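Local coordinates for glutamyl-tRNA(Gln) amidotransferase subunit B, mitochondrial (Saccharomyces cerevisiae, PDB 4N0H), which serves as the mitochondrial B subunit of a heteromeric amidotransferase complex and carries a catalytic domain of the GatB/GatE family, at residues Lys29-Ser34 with Ile140-Gly145; Asn46-Tyr51 with Asp161-Asn166; His21-Thr26 with Ala209-Val214. All coordinates share one frame; numbering follows the deposited sequence.

Contact 1 (Lys29-Ser34 with Ile140-Gly145)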
loop_
_atom_site.group_PDB
_atom_site.type_symbol
_atom_site.label_atom_id
_atom_site.label_comp_id
_atom_site.label_asym_id
_atom_site.label_seq_id
_atom_site.Cartn_x
_atom_site.Cartn_y
_atom_site.Cartn_z
ATOM N N LYS B 29 -7.326 -19.977 2.638
ATOM C CA LYS B 29 -6.716 -19.349 1.473
ATOM C C LYS B 29 -5.360 -18.716 1.773
ATOM O O LYS B 29 -4.865 -18.803 2.888
ATOM C CB LYS B 29 -7.658 -18.317 0.867
ATOM C CG LYS B 29 -8.940 -18.911 0.301
ATOM C CD LYS B 29 -9.687 -17.842 -0.485
ATOM C CE LYS B 29 -11.069 -18.298 -0.902
ATOM N NZ LYS B 29 -11.704 -17.239 -1.739
ATOM N N LEU B 30 -4.773 -18.079 0.764
ATOM C CA LEU B 30 -3.388 -17.599 0.843
ATOM C C LEU B 30 -3.193 -16.332 1.697
ATOM O O LEU B 30 -2.348 -16.302 2.595
ATOM C CB LEU B 30 -2.827 -17.379 -0.567
ATOM C CG LEU B 30 -1.349 -16.997 -0.648
ATOM C CD1 LEU B 30 -0.504 -18.017 0.108
ATOM C CD2 LEU B 30 -0.885 -16.897 -2.097
ATOM N N PHE B 31 -3.965 -15.290 1.416
ATOM C CA PHE B 31 -3.825 -14.033 2.155
ATOM C C PHE B 31 -5.069 -13.681 2.975
ATOM O O PHE B 31 -5.258 -12.540 3.384
ATOM C CB PHE B 31 -3.452 -12.893 1.200
ATOM C CG PHE B 31 -2.084 -13.043 0.607
ATOM C CD1 PHE B 31 -0.955 -12.848 1.388
ATOM C CD2 PHE B 31 -1.923 -13.413 -0.719
ATOM C CE1 PHE B 31 0.311 -12.997 0.852
ATOM C CE2 PHE B 31 -0.659 -13.563 -1.261
ATOM C CZ PHE B 31 0.460 -13.364 -0.474
ATOM N N SER B 32 -5.917 -14.678 3.193
ATOM C CA SER B 32 -7.105 -14.535 4.021
ATOM C C SER B 32 -7.403 -15.902 4.617
ATOM O O SER B 32 -7.039 -16.925 4.036
ATOM C CB SER B 32 -8.292 -14.069 3.177
ATOM O OG SER B 32 -9.493 -14.082 3.932
ATOM N N GLN B 33 -8.064 -15.934 5.768
ATOM C CA GLN B 33 -8.372 -17.215 6.400
ATOM C C GLN B 33 -9.727 -17.793 5.978
ATOM O O GLN B 33 -10.244 -18.716 6.610
ATOM C CB GLN B 33 -8.251 -17.128 7.925
ATOM C CG GLN B 33 -6.807 -17.082 8.414
ATOM C CD GLN B 33 -6.004 -18.292 7.948
ATOM O OE1 GLN B 33 -6.330 -19.436 8.273
ATOM N NE2 GLN B 33 -4.956 -18.045 7.174
ATOM N N SER B 34 -10.294 -17.253 4.905
ATOM C CA SER B 34 -11.504 -17.823 4.324
ATOM C C SER B 34 -11.225 -19.230 3.801
ATOM O O SER B 34 -10.075 -19.596 3.533
ATOM C CB SER B 34 -12.042 -16.923 3.206
ATOM O OG SER B 34 -10.994 -16.524 2.334
ATOM N N ILE B 140 5.251 -18.950 -4.843
ATOM C CA ILE B 140 3.913 -18.967 -4.259
ATOM C C ILE B 140 3.126 -17.801 -4.842
ATOM O O ILE B 140 3.639 -16.684 -4.923
ATOM C CB ILE B 140 3.962 -18.819 -2.727
ATOM C CG1 ILE B 140 4.789 -19.946 -2.104
ATOM C CG2 ILE B 140 2.552 -18.792 -2.141
ATOM C CD1 ILE B 140 5.218 -19.664 -0.673
ATOM N N GLU B 141 1.888 -18.051 -5.258
ATOM C CA GLU B 141 1.061 -16.972 -5.797
ATOM C C GLU B 141 -0.442 -17.196 -5.630
ATOM O O GLU B 141 -0.891 -18.312 -5.365
ATOM C CB GLU B 141 1.397 -16.720 -7.269
ATOM C CG GLU B 141 1.138 -17.898 -8.178
ATOM C CD GLU B 141 1.585 -17.627 -9.601
ATOM O OE1 GLU B 141 0.948 -18.152 -10.537
ATOM O OE2 GLU B 141 2.576 -16.886 -9.778
ATOM N N GLN B 142 -1.205 -16.118 -5.799
ATOM C CA GLN B 142 -2.657 -16.149 -5.673
ATOM C C GLN B 142 -3.321 -16.721 -6.907
ATOM O O GLN B 142 -2.930 -16.403 -8.028
ATOM C CB GLN B 142 -3.206 -14.730 -5.498
ATOM C CG GLN B 142 -3.098 -14.147 -4.123
ATOM C CD GLN B 142 -3.699 -12.750 -4.062
ATOM O OE1 GLN B 142 -3.496 -11.935 -4.967
ATOM N NE2 GLN B 142 -4.465 -12.478 -3.011
ATOM N N ASP B 143 -4.354 -17.532 -6.702
ATOM C CA ASP B 143 -5.230 -17.914 -7.804
ATOM C C ASP B 143 -6.246 -16.794 -8.019
ATOM O O ASP B 143 -6.484 -15.974 -7.123
ATOM C CB ASP B 143 -5.949 -19.234 -7.505
ATOM C CG ASP B 143 -6.333 -19.999 -8.769
ATOM O OD1 ASP B 143 -6.739 -21.175 -8.654
ATOM O OD2 ASP B 143 -6.218 -19.434 -9.880
ATOM N N THR B 144 -6.838 -16.756 -9.207
ATOM C CA THR B 144 -7.862 -15.771 -9.521
ATOM C C THR B 144 -9.237 -16.410 -9.405
ATOM O O THR B 144 -9.349 -17.617 -9.185
ATOM C CB THR B 144 -7.698 -15.239 -10.954
ATOM O OG1 THR B 144 -7.826 -16.325 -11.877
ATOM C CG2 THR B 144 -6.334 -14.591 -11.133
ATOM N N GLY B 145 -10.282 -15.605 -9.562
ATOM C CA GLY B 145 -11.642 -16.118 -9.533
ATOM C C GLY B 145 -11.968 -16.908 -10.788
ATOM O O GLY B 145 -11.123 -17.068 -11.669
#
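Around L30 and Q142, whose CA atoms lie 6.7 Å apart, the irregular segment 29-34, part of the loop between strand 14-23 and helix 65-78, packs on the end of strand 130-142 of the mixed sheet, and no hydrogen bond joins the two segments. A backbone hydrogen bond from K29 N to S34 O closes the loop on itself. What crosses the gap is side chain. L30, with CG anti to its backbone N (chi1 -175°), carries its branched end across to the strand, where both methyls border I140 CG2, CD1 at 3.9 Å, and CD2 also lies 3.6 Å from E141 O. F31 meets Q142 at about a right angle. The extended glutamine brings CG to the ring edge, in its plane, 3.7 Å from F31 CD2, and the amide, turned 79° from the ring, comes in obliquely with NE2 3.5 Å from CD2. That NE2 is hydrogen-bonded to N166 OD1, which also accepts from the backbone N of F31, so N166 OD1 bridges the Q142 amide and the F31 backbone. On one face of the same ring sits L30 CG. L30 and I140 also pack on A67 and A71 of helix 65-78, and F31 on L104 of strand 102-120. The chemistry is thus one of buried dispersion contacts, with N166 giving the buried amide nitrogen an acceptor and bridging loop and strand in place of a direct bond.

Contact 2 (Asn46-Tyr51 with Asp161-Asn166)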
loop_
_atom_site.group_PDB
_atom_site.type_symbol
_atom_site.label_atom_id
_atom_site.label_comp_id
_atom_site.label_asym_id
_atom_site.label_seq_id
_atom_site.Cartn_x
_atom_site.Cartn_y
_atom_site.Cartn_z
ATOM N N ASN B 46 -19.470 -17.198 -4.563
ATOM C CA ASN B 46 -19.204 -16.087 -3.657
ATOM C C ASN B 46 -19.715 -16.336 -2.249
ATOM O O ASN B 46 -20.411 -15.506 -1.659
ATOM C CB ASN B 46 -19.761 -14.794 -4.242
ATOM C CG ASN B 46 -19.135 -14.460 -5.587
ATOM O OD1 ASN B 46 -17.916 -14.375 -5.700
ATOM N ND2 ASN B 46 -19.965 -14.317 -6.621
ATOM N N HIS B 47 -19.361 -17.504 -1.733
ATOM C CA HIS B 47 -19.807 -17.969 -0.430
ATOM C C HIS B 47 -18.584 -18.105 0.476
ATOM O O HIS B 47 -18.612 -17.734 1.652
ATOM C CB HIS B 47 -20.517 -19.309 -0.609
ATOM C CG HIS B 47 -20.922 -19.975 0.669
ATOM N ND1 HIS B 47 -21.976 -19.534 1.441
ATOM C CD2 HIS B 47 -20.433 -21.074 1.293
ATOM C CE1 HIS B 47 -22.110 -20.324 2.491
ATOM N NE2 HIS B 47 -21.184 -21.265 2.428
ATOM N N HIS B 48 -17.500 -18.616 -0.094
ATOM C CA HIS B 48 -16.231 -18.732 0.617
ATOM C C HIS B 48 -15.365 -17.501 0.363
ATOM O O HIS B 48 -14.239 -17.615 -0.138
ATOM C CB HIS B 48 -15.485 -19.990 0.164
ATOM C CG HIS B 48 -16.249 -21.257 0.377
ATOM N ND1 HIS B 48 -16.643 -21.688 1.626
ATOM C CD2 HIS B 48 -16.690 -22.193 -0.499
ATOM C CE1 HIS B 48 -17.290 -22.835 1.511
ATOM N NE2 HIS B 48 -17.332 -23.162 0.231
ATOM N N THR B 49 -15.884 -16.328 0.718
ATOM C CA THR B 49 -15.209 -15.072 0.416
ATOM C C THR B 49 -15.230 -14.079 1.577
ATOM O O THR B 49 -16.290 -13.628 2.012
ATOM C CB THR B 49 -15.849 -14.385 -0.810
ATOM O OG1 THR B 49 -17.257 -14.262 -0.599
ATOM C CG2 THR B 49 -15.604 -15.189 -2.080
ATOM N N SER B 50 -14.045 -13.728 2.061
ATOM C CA SER B 50 -13.900 -12.723 3.108
ATOM C C SER B 50 -14.043 -11.314 2.547
ATOM O O SER B 50 -14.163 -11.128 1.334
ATOM C CB SER B 50 -12.524 -12.863 3.754
ATOM O OG SER B 50 -11.518 -12.751 2.756
ATOM N N TYR B 51 -14.028 -10.323 3.435
ATOM C CA TYR B 51 -13.971 -8.932 3.017
ATOM C C TYR B 51 -12.767 -8.721 2.104
ATOM O O TYR B 51 -12.857 -8.021 1.093
ATOM C CB TYR B 51 -13.878 -7.995 4.228
ATOM C CG TYR B 51 -15.048 -8.076 5.189
ATOM C CD1 TYR B 51 -16.344 -8.323 4.735
ATOM C CD2 TYR B 51 -14.856 -7.904 6.553
ATOM C CE1 TYR B 51 -17.413 -8.392 5.622
ATOM C CE2 TYR B 51 -15.907 -7.975 7.442
ATOM C CZ TYR B 51 -17.181 -8.218 6.978
ATOM O OH TYR B 51 -18.215 -8.281 7.883
ATOM N N ASP B 161 -17.318 -15.801 -10.140
ATOM C CA ASP B 161 -17.350 -16.415 -8.820
ATOM C C ASP B 161 -15.965 -16.275 -8.195
ATOM O O ASP B 161 -14.978 -16.761 -8.746
ATOM C CB ASP B 161 -17.738 -17.890 -8.951
ATOM C CG ASP B 161 -17.778 -18.621 -7.613
ATOM O OD1 ASP B 161 -17.970 -19.855 -7.634
ATOM O OD2 ASP B 161 -17.623 -17.985 -6.548
ATOM N N LEU B 162 -15.896 -15.610 -7.046
ATOM C CA LEU B 162 -14.612 -15.334 -6.404
ATOM C C LEU B 162 -14.248 -16.347 -5.311
ATOM O O LEU B 162 -13.321 -16.114 -4.534
ATOM C CB LEU B 162 -14.575 -13.897 -5.861
ATOM C CG LEU B 162 -14.689 -12.798 -6.930
ATOM C CD1 LEU B 162 -14.717 -11.392 -6.312
ATOM C CD2 LEU B 162 -13.561 -12.915 -7.959
ATOM N N ASN B 163 -14.968 -17.470 -5.257
ATOM C CA ASN B 163 -14.630 -18.537 -4.314
ATOM C C ASN B 163 -13.180 -18.986 -4.498
ATOM O O ASN B 163 -12.488 -19.291 -3.530
ATOM C CB ASN B 163 -15.559 -19.757 -4.470
ATOM C CG ASN B 163 -16.889 -19.601 -3.735
ATOM O OD1 ASN B 163 -17.055 -18.730 -2.882
ATOM N ND2 ASN B 163 -17.840 -20.464 -4.061
ATOM N N ARG B 164 -12.724 -19.025 -5.748
ATOM C CA ARG B 164 -11.384 -19.520 -6.048
ATOM C C ARG B 164 -10.328 -18.413 -5.973
ATOM O O ARG B 164 -9.132 -18.688 -5.967
ATOM C CB ARG B 164 -11.354 -20.189 -7.425
ATOM C CG ARG B 164 -10.105 -21.019 -7.687
ATOM C CD ARG B 164 -10.034 -21.479 -9.135
ATOM N NE ARG B 164 -9.698 -20.383 -10.043
ATOM C CZ ARG B 164 -9.703 -20.489 -11.368
ATOM N NH1 ARG B 164 -9.380 -19.447 -12.122
ATOM N NH2 ARG B 164 -10.034 -21.642 -11.941
ATOM N N SER B 165 -10.771 -17.162 -5.918
ATOM C CA SER B 165 -9.835 -16.053 -5.805
ATOM C C SER B 165 -9.111 -16.160 -4.473
ATOM O O SER B 165 -9.736 -16.446 -3.454
ATOM C CB SER B 165 -10.562 -14.715 -5.904
ATOM O OG SER B 165 -9.634 -13.651 -6.025
ATOM N N ASN B 166 -7.793 -15.968 -4.506
ATOM C CA ASN B 166 -6.953 -15.981 -3.307
ATOM C C ASN B 166 -6.632 -17.393 -2.784
ATOM O O ASN B 166 -6.048 -17.555 -1.714
ATOM C CB ASN B 166 -7.558 -15.082 -2.217
ATOM C CG ASN B 166 -6.601 -14.804 -1.087
ATOM O OD1 ASN B 166 -5.395 -14.683 -1.294
ATOM N ND2 ASN B 166 -7.135 -14.706 0.119
#
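One side-chain oxygen, N163 OD1, takes two consecutive backbone N-H groups, a feature that sets this loop-to-loop contact apart. H47 N reaches it at 2.9 Å, in the carbonyl plane and on a lone pair; H48 N reaches it at 2.8 Å from above that plane, 38° out of it. N163 CG stands beside its own backbone N (chi1 -82°), which turns the amide across to segment 46-51, and ND2 is held by A44 O just upstream. A second shared acceptor lies next to it. D161 OD2 receives N46 N at 2.8 Å and, from the opposite face of the carboxylate, N163 N at 3.0 Å; the latter bond closes an Asx turn that shapes the 161-163 bend. N46 answers in the reverse sense, its OD1 accepting from L162 N at 2.7 Å in a nearly straight bond (164° at the hydrogen), while its ND2 goes to V160 O and to A147 O of subunit F. Beside this polar network, T49 CG2 lies 3.5 Å from L162 O, and H48 extends to S132 of subunit F through ND1. Side-chain groups of one loop therefore pair with backbone groups of the other in both directions, giving two irregular segments a defined mutual position where no sheet pairing exists. The two N-H groups at D161 OD2 would probably stabilise its negative charge, and the two at N163 OD1 would probably polarise the amide.

Contact 3 (His21-Thr26 with Ala209-Val214)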
loop_
_atom_site.group_PDB
_atom_site.type_symbol
_atom_site.label_atom_id
_atom_site.label_comp_id
_atom_site.label_asym_id
_atom_site.label_seq_id
_atom_site.Cartn_x
_atom_site.Cartn_y
_atom_site.Cartn_z
ATOM N N HIS B 21 1.398 -24.908 -12.584
ATOM C CA HIS B 21 0.690 -24.285 -11.480
ATOM C C HIS B 21 -0.079 -25.347 -10.723
ATOM O O HIS B 21 -0.756 -26.186 -11.318
ATOM C CB HIS B 21 -0.250 -23.191 -11.981
ATOM C CG HIS B 21 0.461 -21.993 -12.525
ATOM N ND1 HIS B 21 1.071 -21.986 -13.760
ATOM C CD2 HIS B 21 0.665 -20.764 -11.997
ATOM C CE1 HIS B 21 1.617 -20.803 -13.972
ATOM N NE2 HIS B 21 1.387 -20.043 -12.917
ATOM N N THR B 22 0.034 -25.312 -9.403
ATOM C CA THR B 22 -0.573 -26.327 -8.563
ATOM C C THR B 22 -1.328 -25.699 -7.394
ATOM O O THR B 22 -0.751 -24.961 -6.598
ATOM C CB THR B 22 0.499 -27.301 -8.038
ATOM O OG1 THR B 22 0.823 -28.252 -9.061
ATOM C CG2 THR B 22 -0.001 -28.040 -6.827
ATOM N N GLN B 23 -2.622 -25.989 -7.305
ATOM C CA GLN B 23 -3.434 -25.524 -6.190
ATOM C C GLN B 23 -3.057 -26.276 -4.926
ATOM O O GLN B 23 -3.085 -27.505 -4.902
ATOM C CB GLN B 23 -4.926 -25.728 -6.472
ATOM C CG GLN B 23 -5.527 -24.746 -7.456
ATOM C CD GLN B 23 -7.043 -24.827 -7.519
ATOM O OE1 GLN B 23 -7.629 -25.900 -7.359
ATOM N NE2 GLN B 23 -7.687 -23.686 -7.746
ATOM N N LEU B 24 -2.703 -25.538 -3.880
ATOM C CA LEU B 24 -2.402 -26.144 -2.588
ATOM C C LEU B 24 -3.687 -26.491 -1.845
ATOM O O LEU B 24 -4.670 -25.755 -1.914
ATOM C CB LEU B 24 -1.538 -25.208 -1.739
ATOM C CG LEU B 24 -0.162 -24.853 -2.309
ATOM C CD1 LEU B 24 0.667 -24.111 -1.275
ATOM C CD2 LEU B 24 0.566 -26.101 -2.794
ATOM N N ASN B 25 -3.686 -27.615 -1.138
ATOM C CA ASN B 25 -4.844 -27.971 -0.328
ATOM C C ASN B 25 -4.663 -27.602 1.143
ATOM O O ASN B 25 -4.856 -28.423 2.037
ATOM C CB ASN B 25 -5.247 -29.443 -0.508
ATOM C CG ASN B 25 -4.081 -30.396 -0.365
ATOM O OD1 ASN B 25 -4.028 -31.432 -1.031
ATOM N ND2 ASN B 25 -3.135 -30.055 0.502
ATOM N N THR B 26 -4.273 -26.357 1.380
ATOM C CA THR B 26 -4.321 -25.790 2.716
ATOM C C THR B 26 -5.789 -25.671 3.095
ATOM O O THR B 26 -6.657 -25.599 2.222
ATOM C CB THR B 26 -3.682 -24.394 2.748
ATOM O OG1 THR B 26 -4.315 -23.566 1.770
ATOM C CG2 THR B 26 -2.193 -24.482 2.435
ATOM N N ALA B 209 -6.682 -28.469 -10.502
ATOM C CA ALA B 209 -5.806 -28.441 -9.334
ATOM C C ALA B 209 -4.339 -28.391 -9.760
ATOM O O ALA B 209 -3.470 -27.990 -8.987
ATOM C CB ALA B 209 -6.057 -29.649 -8.458
ATOM N N MET B 210 -4.079 -28.823 -10.991
ATOM C CA MET B 210 -2.763 -28.705 -11.606
ATOM C C MET B 210 -2.935 -28.235 -13.047
ATOM O O MET B 210 -3.825 -28.700 -13.759
ATOM C CB MET B 210 -2.021 -30.042 -11.551
ATOM C CG MET B 210 -0.672 -30.054 -12.248
ATOM S SD MET B 210 0.231 -31.587 -11.925
ATOM C CE MET B 210 1.487 -31.534 -13.197
ATOM N N ARG B 211 -2.099 -27.291 -13.464
ATOM C CA ARG B 211 -2.183 -26.727 -14.807
ATOM C C ARG B 211 -0.783 -26.659 -15.400
ATOM O O ARG B 211 0.153 -26.187 -14.750
ATOM C CB ARG B 211 -2.804 -25.328 -14.768
ATOM C CG ARG B 211 -4.119 -25.251 -14.006
ATOM C CD ARG B 211 -4.395 -23.845 -13.494
ATOM N NE ARG B 211 -5.374 -23.850 -12.409
ATOM C CZ ARG B 211 -5.591 -22.825 -11.589
ATOM N NH1 ARG B 211 -4.894 -21.706 -11.730
ATOM N NH2 ARG B 211 -6.498 -22.922 -10.625
ATOM N N VAL B 212 -0.640 -27.130 -16.635
ATOM C CA VAL B 212 0.671 -27.211 -17.264
ATOM C C VAL B 212 0.789 -26.350 -18.522
ATOM O O VAL B 212 0.110 -26.595 -19.517
ATOM C CB VAL B 212 1.016 -28.665 -17.631
ATOM C CG1 VAL B 212 2.396 -28.742 -18.265
ATOM C CG2 VAL B 212 0.926 -29.555 -16.405
ATOM N N ASP B 213 1.648 -25.339 -18.466
ATOM C CA ASP B 213 2.033 -24.594 -19.659
ATOM C C ASP B 213 3.357 -25.144 -20.175
ATOM O O ASP B 213 4.141 -25.705 -19.412
ATOM C CB ASP B 213 2.187 -23.103 -19.351
ATOM C CG ASP B 213 0.882 -22.449 -18.944
ATOM O OD1 ASP B 213 -0.193 -22.938 -19.360
ATOM O OD2 ASP B 213 0.938 -21.437 -18.209
ATOM N N VAL B 214 3.604 -24.979 -21.469
ATOM C CA VAL B 214 4.836 -25.462 -22.083
ATOM C C VAL B 214 5.548 -24.319 -22.793
ATOM O O VAL B 214 4.905 -23.449 -23.375
ATOM C CB VAL B 214 4.548 -26.578 -23.118
ATOM C CG1 VAL B 214 5.840 -27.096 -23.744
ATOM C CG2 VAL B 214 3.782 -27.716 -22.476
#
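Q23 and R211 both place CG beside the backbone N (chi1 -75° and -51°) and then run out extended, a combination that brings amide and guanidinium together on one side of two paired strands. Their planes are 59° apart, and Q23 NE2 lies at the guanidinium edge, 3.2 Å from R211 NH2. Both are donors, so no hydrogen bond links them; the closeness probably reflects D143, whose OD1 accepts from Q23 NE2 and forms a salt bridge with R211 NH2. The carboxylate oxygen thus gathers both groups, and R211 NE is held in addition by G208 O.

Beneath these side chains runs a regular pairing, strands 21-23 and 210-214 being almost exactly antiparallel with their axes 4.7 Å apart. H21 and R211 form a hydrogen-bonded pair: H21 N gives to R211 O and R211 N gives to H21 O, each at 2.8 Å. T22 and M210 are the non-hydrogen-bonded pair that follows, with T22 OG1 4.0 Å from M210 CG on the sheet face away from H21 and R211. Past the pair, Q23 N donates to A209 O at 2.7 Å, where the second strand is only beginning. Short CA-H...O contacts, M210 CA to H21 O and T22 CA to A209 O, fill in between the conventional bonds.

On its other edge strand 14-23 pairs with strand 168-174, T22 bonding I170 through the backbone, while strand 210-218 continues the sheet to 224-226. M210 rests on I20, and beyond the strand end L24, N25 and T26 touch F70 of helix 65-78.

A strand pair, a loop set against a strand end, and a loop-to-loop contact illustrate how a sheet can organise irregular chain around itself. Contact 3 has its centre about 5 Å from the chain's centre, contact 1 about 14 Å and contact 2 about 20 Å. Contacts 1 and 2 are centred 9 Å apart and their segments alternate along the sequence; both are nested inside the loop closed by contact 3, centred about 13 Å from contact 1 and 18 Å from contact 2. Contacts 1 and 3 reach the same mixed sheet and meet through D143; K29 links contact 1 to contact 2 by bonding S165 O. Contacts 1 and 2 border subunit F, contact 2 through more residues, whereas no other chain touches contact 3.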